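Local coordinates for protein putative TIM-barrel metal-dependent hydrolase (Mycobacterium avium subsp. paratuberculosis S397, PDB 4DZI) that probably catalyses a metal-dependent hydrolysis, as a TIM-barrel amidohydrolase with a two-metal site that holds cadmium ions in the crystal, at residues Asp265-His269 against Tyr297-Leu302; Phe281-Leu287 against Gln324-Val329. All coordinates share one frame; numbering follows the deposited sequence.

Overall arrangement
Both contacts join outer elements of the TIM barrel, and their centres lie about 17 Å apart. Along the chain the segments alternate: 265-269, 281-287, 297-302, 324-329. In each contact the paired segments flank strand 289-292 in sequence, and that strand lies beside strand 329-331 in the parallel sheet. Contact 1 pairs the start of helix 266-277 with the first turn of helix 298-312, at the interface with the second subunit; contact 2 pairs the end of helix 280-283 and the turn after it with the end of helix 321-328, and is internal to the chain. Between them the consecutive helices 298-312 and 321-328 touch, Leu325 packing against Val299 and Ile303.

Contact 1: residues Asp265-His269 against Tyr297-Leu302; sequences DRAIH and YFVHRL. With SO4 (sulfate ion), chain J.
A buried salt bridge between the N-cap residue of helix 266-277, Asp265, and Arg301 in the first turn of helix 298-312, both outer helices of the TIM barrel, lies at the centre of this contact and at the dimer interface. Arg301 grips the carboxylate end-on. Its NH1 donates to the syn lone pair of Asp265 OD2, 2.7 Å away and at 165°, whereas NH2 reaches OD1 at 2.8 Å from above the carboxylate plane; the two flat groups are accordingly turned 38° apart. The arginine chain gets there by bending at chi2 (115°) and chi3. Water 1 donates to Asp265 OD2 and accepts from Phe298 N, linking the carboxylate to the backbone of Phe298.

A sulfate ion, probably from the crystallisation liquor, takes a further bond from Arg301 NH2 to O3 (2.7 Å) and a nearly straight one from Arg266 NE to O4 (2.7 Å). NH2 is thus shared between two anions, which should fix the rotation of the guanidinium. Arg266 NE of the second subunit and Arg305 NH1 of both subunits also bind the sulfate, while Arg305 of the second subunit forms a salt bridge with Asp265 OD1.

Beside this polar cluster lie two CH-pi contacts. Ile268 lays CG1 over one face of the Phe298 ring, 4.1 Å from its centroid, and CG2 comes within 3.5 Å of Phe298 CD2. Leu302 CD1 covers a face of the His269 imidazole, 4.2 Å from its centroid, and the ring's CD2 runs against Leu302 CB. Further along the first helix, Met272 meets both Phe298 and Leu302. On the barrel side, Ile268 and Phe298 rest on Ser291 of strand 289-292, and Phe298 also reaches Ile331 of strand 329-331.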
ATOM      1  N   ASP C 265       0.698  -7.013   2.208  1.00 15.51           N
ATOM      2  CA  ASP C 265      -0.038  -7.604   1.087  1.00 15.96           C
ATOM      3  C   ASP C 265      -0.251  -6.625  -0.087  1.00 16.26           C
ATOM      4  O   ASP C 265      -1.206  -6.757  -0.882  1.00 11.99           O
ATOM      5  CB  ASP C 265      -1.374  -8.173   1.590  1.00 15.11           C
ATOM      6  CG  ASP C 265      -2.279  -7.101   2.161  1.00 17.66           C
ATOM      7  OD1 ASP C 265      -1.805  -5.924   2.269  1.00 14.58           O
ATOM      8  OD2 ASP C 265      -3.456  -7.419   2.492  1.00 18.39           O
ATOM      9  N   ARG C 266       0.663  -5.660  -0.245  1.00 12.53           N
ATOM     10  CA  ARG C 266       0.446  -4.657  -1.273  1.00  9.06           C
ATOM     11  C   ARG C 266       0.580  -5.222  -2.679  1.00 11.66           C
ATOM     12  O   ARG C 266      -0.096  -4.785  -3.608  1.00 13.57           O
ATOM     13  CB  ARG C 266       1.426  -3.492  -1.111  1.00 15.59           C
ATOM     14  CG  ARG C 266       1.072  -2.736   0.142  1.00 16.09           C
ATOM     15  CD  ARG C 266       1.883  -1.461   0.324  1.00 22.92           C
ATOM     16  NE  ARG C 266       1.195  -0.595   1.271  1.00 21.90           N
ATOM     17  CZ  ARG C 266       1.709   0.543   1.741  1.00 31.93           C
ATOM     18  NH1 ARG C 266       2.907   0.934   1.329  1.00 22.83           N
ATOM     19  NH2 ARG C 266       1.020   1.295   2.601  1.00 20.28           N
ATOM     20  N   ALA C 267       1.427  -6.226  -2.847  1.00 10.76           N
ATOM     21  CA  ALA C 267       1.587  -6.752  -4.211  1.00 12.06           C
ATOM     22  C   ALA C 267       0.313  -7.351  -4.763  1.00 12.16           C
ATOM     23  O   ALA C 267      -0.042  -7.098  -5.914  1.00 12.62           O
ATOM     24  CB  ALA C 267       2.767  -7.746  -4.280  1.00 12.64           C
ATOM     25  N   ILE C 268      -0.393  -8.155  -3.957  1.00 11.76           N
ATOM     26  CA  ILE C 268      -1.609  -8.798  -4.469  1.00  9.86           C
ATOM     27  C   ILE C 268      -2.728  -7.767  -4.679  1.00 13.99           C
ATOM     28  O   ILE C 268      -3.454  -7.817  -5.652  1.00 11.89           O
ATOM     29  CB  ILE C 268      -2.063  -9.965  -3.580  1.00 11.75           C
ATOM     30  CG1 ILE C 268      -3.173 -10.780  -4.266  1.00 13.03           C
ATOM     31  CG2 ILE C 268      -2.554  -9.520  -2.214  1.00 11.16           C
ATOM     32  CD1 ILE C 268      -2.803 -11.340  -5.631  1.00 14.28           C
ATOM     33  N   HIS C 269      -2.807  -6.779  -3.794  1.00 11.56           N
ATOM     34  CA  HIS C 269      -3.795  -5.731  -3.996  1.00 13.14           C
ATOM     35  C   HIS C 269      -3.574  -5.039  -5.332  1.00 13.70           C
ATOM     36  O   HIS C 269      -4.532  -4.857  -6.125  1.00 12.76           O
ATOM     37  CB  HIS C 269      -3.635  -4.699  -2.877  1.00 12.01           C
ATOM     38  CG  HIS C 269      -4.510  -3.482  -3.061  1.00 10.90           C
ATOM     39  ND1 HIS C 269      -4.173  -2.457  -3.869  1.00 13.11           N
ATOM     40  CD2 HIS C 269      -5.747  -3.167  -2.510  1.00 15.28           C
ATOM     41  CE1 HIS C 269      -5.170  -1.528  -3.849  1.00 14.72           C
ATOM     42  NE2 HIS C 269      -6.115  -1.956  -3.006  1.00 12.46           N
ATOM     43  N   TYR C 297      -7.043 -10.305   3.338  1.00 13.85           N
ATOM     44  CA  TYR C 297      -7.323  -8.964   3.886  1.00 15.81           C
ATOM     45  C   TYR C 297      -7.308  -7.891   2.817  1.00 16.27           C
ATOM     46  O   TYR C 297      -7.914  -6.832   2.994  1.00 15.45           O
ATOM     47  CB  TYR C 297      -6.227  -8.642   4.875  1.00 17.54           C
ATOM     48  CG  TYR C 297      -6.448  -7.459   5.775  1.00 14.25           C
ATOM     49  CD1 TYR C 297      -7.498  -7.427   6.642  1.00 19.83           C
ATOM     50  CD2 TYR C 297      -5.541  -6.403   5.776  1.00 22.29           C
ATOM     51  CE1 TYR C 297      -7.680  -6.357   7.511  1.00 28.39           C
ATOM     52  CE2 TYR C 297      -5.708  -5.337   6.628  1.00 23.98           C
ATOM     53  CZ  TYR C 297      -6.776  -5.322   7.492  1.00 23.34           C
ATOM     54  OH  TYR C 297      -6.916  -4.264   8.371  1.00 24.22           O
ATOM     55  N   PHE C 298      -6.604  -8.117   1.716  1.00 13.55           N
ATOM     56  CA  PHE C 298      -6.576  -7.129   0.652  1.00 12.73           C
ATOM     57  C   PHE C 298      -7.954  -6.799   0.043  1.00 15.00           C
ATOM     58  O   PHE C 298      -8.165  -5.706  -0.512  1.00 14.70           O
ATOM     59  CB  PHE C 298      -5.610  -7.516  -0.485  1.00 14.59           C
ATOM     60  CG  PHE C 298      -6.133  -8.604  -1.402  1.00 18.29           C
ATOM     61  CD1 PHE C 298      -6.844  -8.278  -2.560  1.00 17.48           C
ATOM     62  CD2 PHE C 298      -5.838  -9.932  -1.155  1.00 13.87           C
ATOM     63  CE1 PHE C 298      -7.336  -9.253  -3.423  1.00 17.62           C
ATOM     64  CE2 PHE C 298      -6.307 -10.909  -2.020  1.00 12.82           C
ATOM     65  CZ  PHE C 298      -7.045 -10.573  -3.158  1.00 15.19           C
ATOM     66  N   VAL C 299      -8.894  -7.738   0.109  1.00 14.09           N
ATOM     67  CA  VAL C 299     -10.152  -7.604  -0.615  0.50 16.05           C
ATOM     68  C   VAL C 299     -10.935  -6.362  -0.216  1.00 16.20           C
ATOM     69  O   VAL C 299     -11.456  -5.642  -1.049  1.00 17.70           O
ATOM     70  CB  VAL C 299     -11.036  -8.844  -0.370  0.50 14.24           C
ATOM     71  CG1 VAL C 299     -12.358  -8.732  -1.113  0.50 13.22           C
ATOM     72  CG2 VAL C 299     -10.292 -10.092  -0.806  0.50 18.85           C
ATOM     73  N   HIS C 300     -11.043  -6.135   1.070  1.00 19.36           N
ATOM     74  CA  HIS C 300     -11.938  -5.056   1.439  1.00 23.34           C
ATOM     75  C   HIS C 300     -11.414  -3.694   1.032  1.00 22.03           C
ATOM     76  O   HIS C 300     -12.197  -2.852   0.636  1.00 19.67           O
ATOM     77  CB  HIS C 300     -12.355  -5.114   2.893  1.00 25.99           C
ATOM     78  CG  HIS C 300     -11.288  -4.669   3.823  1.00 18.93           C
ATOM     79  ND1 HIS C 300     -10.195  -5.427   4.077  1.00 29.76           N
ATOM     80  CD2 HIS C 300     -11.159  -3.512   4.587  1.00 27.10           C
ATOM     81  CE1 HIS C 300      -9.388  -4.768   4.941  1.00 32.22           C
ATOM     82  NE2 HIS C 300      -9.983  -3.600   5.260  1.00 30.84           N
ATOM     83  N   ARG C 301     -10.101  -3.462   1.108  1.00 18.89           N
ATOM     84  CA  ARG C 301      -9.570  -2.164   0.631  1.00 14.77           C
ATOM     85  C   ARG C 301      -9.699  -2.056  -0.858  1.00 19.22           C
ATOM     86  O   ARG C 301      -9.971  -0.988  -1.390  1.00 19.19           O
ATOM     87  CB  ARG C 301      -8.082  -1.958   1.007  1.00 19.80           C
ATOM     88  CG  ARG C 301      -7.796  -2.009   2.503  1.00 35.23           C
ATOM     89  CD  ARG C 301      -6.917  -3.212   2.857  1.00 32.19           C
ATOM     90  NE  ARG C 301      -5.656  -3.137   2.114  1.00 29.20           N
ATOM     91  CZ  ARG C 301      -4.751  -4.111   2.097  1.00 16.14           C
ATOM     92  NH1 ARG C 301      -5.004  -5.216   2.796  1.00 22.72           N
ATOM     93  NH2 ARG C 301      -3.622  -4.000   1.365  1.00 17.93           N
ATOM     94  N   LEU C 302      -9.454  -3.165  -1.553  1.00 16.36           N
ATOM     95  CA  LEU C 302      -9.540  -3.161  -2.996  1.00 14.60           C
ATOM     96  C   LEU C 302     -10.978  -2.810  -3.418  1.00 16.34           C
ATOM     97  O   LEU C 302     -11.172  -1.991  -4.327  1.00 17.46           O
ATOM     98  CB  LEU C 302      -9.076  -4.520  -3.562  1.00 15.45           C
ATOM     99  CG  LEU C 302      -9.162  -4.640  -5.084  1.00 17.90           C
ATOM    100  CD1 LEU C 302      -8.191  -3.721  -5.805  1.00 20.03           C
ATOM    101  CD2 LEU C 302      -8.863  -6.098  -5.496  1.00 16.99           C
TER
HETATM  102  S   SO4 J 506      -2.609  -0.621   1.576  1.00 24.62           S
HETATM  103  O1  SO4 J 506      -2.670   0.645   0.873  1.00 21.83           O
HETATM  104  O2  SO4 J 506      -3.710  -0.896   2.538  1.00 24.84           O
HETATM  105  O3  SO4 J 506      -2.866  -1.580   0.463  1.00 55.87           O
HETATM  106  O4  SO4 J 506      -1.358  -1.134   2.107  1.00 24.54           O
HETATM  107  O   HOH W   1      -4.197  -9.918   2.076  1.00 15.75           O

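Contact 2: residues Phe281-Leu287 against Gln324-Val329; sequences FTRHPKL and QLRNNV
Phe281 and Gln324 approach to 6.7 Å between CA atoms, as do Leu287 and Asn328, so the end of helix 280-283 and the type I turn His284-Leu287 lie against the last turn of helix 321-328. Asn328 binds two carbonyls of the turn through one amide nitrogen, its CG lying beside the backbone N (chi1 -65°). ND2 donates to Leu287 O at 2.8 Å, almost straight at 176°, and to Pro285 O at 2.9 Å and a more bent 146°. Both acceptors lie close to the amide plane, whereas ND2 stands well above the Pro285 carbonyl plane. The amide's other end, OD1, accepts from Asn327 ND2.

Asn328 CB makes a CH-pi contact over a face of the Phe281 ring, 3.9 Å from its centroid and displaced toward the rim. The same ring brings CZ to 4.0 Å from Val329 CG2. Near the end of helix 280-283, Thr282 OG1 receives NE2 of the extended Gln324 chain at 2.9 Å, with the hydroxyl oxygen in the amide plane; water 3 connects Gln324 OE1 to Thr282 N. Gln324 NE2 also donates to Glu319.

Phe281 and Gln324 both rest on Ile276 of helix 266-277. The chemistry is that of neutral amides: both Asn328 ND2 protons go to main-chain carbonyls of the turn leading into strand 289-292, tying its backbone to the helix end without any ion pair across the interface.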
ATOM      1  N   PHE C 281     -10.647  -8.616 -17.163  1.00 15.50           N
ATOM      2  CA  PHE C 281     -11.864  -9.420 -17.089  1.00 14.35           C
ATOM      3  C   PHE C 281     -12.974  -8.857 -17.987  1.00 20.81           C
ATOM      4  O   PHE C 281     -13.894  -9.578 -18.380  1.00 20.77           O
ATOM      5  CB  PHE C 281     -12.335  -9.587 -15.657  1.00 18.15           C
ATOM      6  CG  PHE C 281     -11.294 -10.226 -14.772  1.00 21.61           C
ATOM      7  CD1 PHE C 281     -10.900 -11.543 -14.994  1.00 18.21           C
ATOM      8  CD2 PHE C 281     -10.716  -9.512 -13.741  1.00 17.29           C
ATOM      9  CE1 PHE C 281      -9.928 -12.134 -14.179  1.00 18.10           C
ATOM     10  CE2 PHE C 281      -9.752 -10.090 -12.927  1.00 23.21           C
ATOM     11  CZ  PHE C 281      -9.362 -11.407 -13.146  1.00 15.97           C
ATOM     12  N   THR C 282     -12.882  -7.566 -18.313  1.00 18.62           N
ATOM     13  CA  THR C 282     -13.815  -6.978 -19.282  1.00 17.95           C
ATOM     14  C   THR C 282     -13.549  -7.596 -20.649  1.00 20.10           C
ATOM     15  O   THR C 282     -14.479  -8.055 -21.315  1.00 22.80           O
ATOM     16  CB  THR C 282     -13.631  -5.464 -19.338  1.00 21.44           C
ATOM     17  OG1 THR C 282     -13.921  -4.915 -18.050  1.00 21.24           O
ATOM     18  CG2 THR C 282     -14.556  -4.838 -20.436  1.00 23.14           C
ATOM     19  N   ARG C 283     -12.291  -7.651 -21.058  1.00 19.08           N
ATOM     20  CA  ARG C 283     -11.944  -8.192 -22.377  1.00 18.24           C
ATOM     21  C   ARG C 283     -11.995  -9.711 -22.416  1.00 23.80           C
ATOM     22  O   ARG C 283     -12.190 -10.315 -23.494  1.00 20.83           O
ATOM     23  CB  ARG C 283     -10.574  -7.696 -22.841  1.00 18.87           C
ATOM     24  CG  ARG C 283     -10.548  -6.192 -23.106  1.00 20.08           C
ATOM     25  CD  ARG C 283      -9.219  -5.725 -23.648  1.00 22.16           C
ATOM     26  NE  ARG C 283      -8.134  -5.892 -22.667  1.00 20.79           N
ATOM     27  CZ  ARG C 283      -7.869  -5.058 -21.665  1.00 23.64           C
ATOM     28  NH1 ARG C 283      -8.629  -3.985 -21.442  1.00 21.94           N
ATOM     29  NH2 ARG C 283      -6.846  -5.328 -20.851  1.00 22.70           N
ATOM     30  N   HIS C 284     -11.815 -10.324 -21.248  1.00 21.94           N
ATOM     31  CA  HIS C 284     -11.749 -11.780 -21.140  1.00 20.12           C
ATOM     32  C   HIS C 284     -12.623 -12.280 -20.018  1.00 21.72           C
ATOM     33  O   HIS C 284     -12.135 -12.686 -18.958  1.00 18.58           O
ATOM     34  CB  HIS C 284     -10.292 -12.210 -20.940  1.00 16.04           C
ATOM     35  CG  HIS C 284      -9.344 -11.552 -21.912  1.00 21.72           C
ATOM     36  ND1 HIS C 284      -9.194 -11.988 -23.189  1.00 19.51           N
ATOM     37  CD2 HIS C 284      -8.544 -10.421 -21.787  1.00 22.65           C
ATOM     38  CE1 HIS C 284      -8.313 -11.194 -23.831  1.00 18.31           C
ATOM     39  NE2 HIS C 284      -7.905 -10.243 -22.970  1.00 23.55           N
ATOM     40  N   PRO C 285     -13.947 -12.256 -20.215  1.00 22.48           N
ATOM     41  CA  PRO C 285     -14.874 -12.503 -19.111  1.00 25.92           C
ATOM     42  C   PRO C 285     -14.845 -13.935 -18.606  1.00 22.26           C
ATOM     43  O   PRO C 285     -15.261 -14.186 -17.488  1.00 22.06           O
ATOM     44  CB  PRO C 285     -16.254 -12.159 -19.704  1.00 25.85           C
ATOM     45  CG  PRO C 285     -16.049 -12.177 -21.188  1.00 26.70           C
ATOM     46  CD  PRO C 285     -14.626 -11.786 -21.440  1.00 21.74           C
ATOM     47  N   LYS C 286     -14.326 -14.859 -19.418  1.00 18.21           N
ATOM     48  CA  LYS C 286     -14.186 -16.265 -18.978  1.00 22.42           C
ATOM     49  C   LYS C 286     -12.912 -16.521 -18.161  1.00 17.99           C
ATOM     50  O   LYS C 286     -12.774 -17.610 -17.590  1.00 20.86           O
ATOM     51  CB  LYS C 286     -14.228 -17.253 -20.168  1.00 23.47           C
ATOM     52  CG  LYS C 286     -15.480 -17.187 -21.040  1.00 27.90           C
ATOM     53  CD  LYS C 286     -15.548 -18.439 -21.903  1.00 43.00           C
ATOM     54  CE  LYS C 286     -16.205 -18.191 -23.251  1.00 60.73           C
ATOM     55  NZ  LYS C 286     -17.649 -17.894 -23.089  1.00 51.67           N
ATOM     56  N   LEU C 287     -11.981 -15.561 -18.143  1.00 19.70           N
ATOM     57  CA  LEU C 287     -10.684 -15.744 -17.453  1.00 19.87           C
ATOM     58  C   LEU C 287     -10.898 -15.919 -15.962  1.00 16.89           C
ATOM     59  O   LEU C 287     -11.628 -15.148 -15.337  1.00 16.82           O
ATOM     60  CB  LEU C 287      -9.749 -14.569 -17.703  1.00 14.91           C
ATOM     61  CG  LEU C 287      -8.333 -14.740 -17.122  1.00 16.70           C
ATOM     62  CD1 LEU C 287      -7.551 -15.827 -17.874  1.00 17.60           C
ATOM     63  CD2 LEU C 287      -7.561 -13.424 -17.258  1.00 15.22           C
ATOM     64  N   GLN C 324     -16.801  -8.114 -10.996  1.00 17.05           N
ATOM     65  CA  GLN C 324     -15.725  -8.847 -11.675  1.00 19.93           C
ATOM     66  C   GLN C 324     -14.850  -9.515 -10.652  1.00 23.86           C
ATOM     67  O   GLN C 324     -14.489 -10.665 -10.826  1.00 20.26           O
ATOM     68  CB  GLN C 324     -14.887  -7.947 -12.582  1.00 18.55           C
ATOM     69  CG  GLN C 324     -15.668  -7.470 -13.809  1.00 18.24           C
ATOM     70  CD  GLN C 324     -14.832  -6.587 -14.690  1.00 19.44           C
ATOM     71  OE1 GLN C 324     -13.896  -5.946 -14.218  1.00 22.82           O
ATOM     72  NE2 GLN C 324     -15.156  -6.545 -15.989  1.00 19.87           N
ATOM     73  N   LEU C 325     -14.518  -8.809  -9.572  1.00 14.75           N
ATOM     74  CA  LEU C 325     -13.742  -9.460  -8.490  1.00 18.36           C
ATOM     75  C   LEU C 325     -14.462 -10.695  -7.944  1.00 24.23           C
ATOM     76  O   LEU C 325     -13.852 -11.764  -7.768  1.00 21.28           O
ATOM     77  CB  LEU C 325     -13.417  -8.476  -7.360  1.00 18.45           C
ATOM     78  CG  LEU C 325     -12.744  -9.045  -6.106  1.00 19.38           C
ATOM     79  CD1 LEU C 325     -11.310  -9.524  -6.410  1.00 16.21           C
ATOM     80  CD2 LEU C 325     -12.752  -7.968  -5.012  1.00 21.84           C
ATOM     81  N   ARG C 326     -15.762 -10.560  -7.679  1.00 19.15           N
ATOM     82  CA  ARG C 326     -16.550 -11.632  -7.100  1.00 18.32           C
ATOM     83  C   ARG C 326     -16.782 -12.774  -8.075  1.00 20.75           C
ATOM     84  O   ARG C 326     -16.931 -13.928  -7.656  1.00 23.25           O
ATOM     85  CB  ARG C 326     -17.912 -11.125  -6.633  1.00 19.74           C
ATOM     86  CG  ARG C 326     -17.758 -10.089  -5.554  1.00 18.82           C
ATOM     87  CD  ARG C 326     -19.094  -9.469  -5.115  1.00 22.59           C
ATOM     88  NE  ARG C 326     -18.930  -8.985  -3.750  1.00 41.30           N
ATOM     89  CZ  ARG C 326     -19.492  -7.892  -3.250  1.00 77.73           C
ATOM     90  NH1 ARG C 326     -20.286  -7.149  -4.021  1.00 37.54           N
ATOM     91  NH2 ARG C 326     -19.242  -7.548  -1.978  1.00 29.16           N
ATOM     92  N   ASN C 327     -16.847 -12.461  -9.363  1.00 18.90           N
ATOM     93  CA  ASN C 327     -17.139 -13.481 -10.364  1.00 20.95           C
ATOM     94  C   ASN C 327     -15.918 -14.251 -10.852  1.00 18.59           C
ATOM     95  O   ASN C 327     -16.008 -15.456 -11.068  1.00 21.75           O
ATOM     96  CB  ASN C 327     -17.784 -12.851 -11.593  1.00 16.24           C
ATOM     97  CG  ASN C 327     -18.290 -13.888 -12.578  1.00 26.72           C
ATOM     98  OD1 ASN C 327     -19.256 -14.601 -12.294  1.00 34.15           O
ATOM     99  ND2 ASN C 327     -17.649 -13.973 -13.741  1.00 30.44           N
ATOM    100  N   ASN C 328     -14.787 -13.564 -11.022  1.00 15.78           N
ATOM    101  CA  ASN C 328     -13.656 -14.162 -11.715  1.00 14.86           C
ATOM    102  C   ASN C 328     -12.489 -14.606 -10.840  1.00 15.01           C
ATOM    103  O   ASN C 328     -11.543 -15.176 -11.360  1.00 16.83           O
ATOM    104  CB  ASN C 328     -13.134 -13.216 -12.786  1.00 16.38           C
ATOM    105  CG  ASN C 328     -14.149 -12.979 -13.883  1.00 23.18           C
ATOM    106  OD1 ASN C 328     -15.159 -12.295 -13.665  1.00 27.44           O
ATOM    107  ND2 ASN C 328     -13.889 -13.537 -15.070  1.00 22.24           N
ATOM    108  N   VAL C 329     -12.533 -14.291  -9.541  1.00 13.99           N
ATOM    109  CA  VAL C 329     -11.358 -14.453  -8.669  1.00 14.74           C
ATOM    110  C   VAL C 329     -11.689 -15.333  -7.464  1.00 16.79           C
ATOM    111  O   VAL C 329     -12.646 -15.111  -6.720  1.00 16.18           O
ATOM    112  CB  VAL C 329     -10.797 -13.092  -8.184  1.00 13.95           C
ATOM    113  CG1 VAL C 329      -9.548 -13.251  -7.300  1.00 13.53           C
ATOM    114  CG2 VAL C 329     -10.515 -12.182  -9.392  1.00 16.00           C
TER
HETATM  115  O   HOH W   2     -16.509  -9.318 -17.281  1.00 29.08           O
HETATM  116  O   HOH W   3     -11.459  -6.127 -15.781  1.00 19.70           O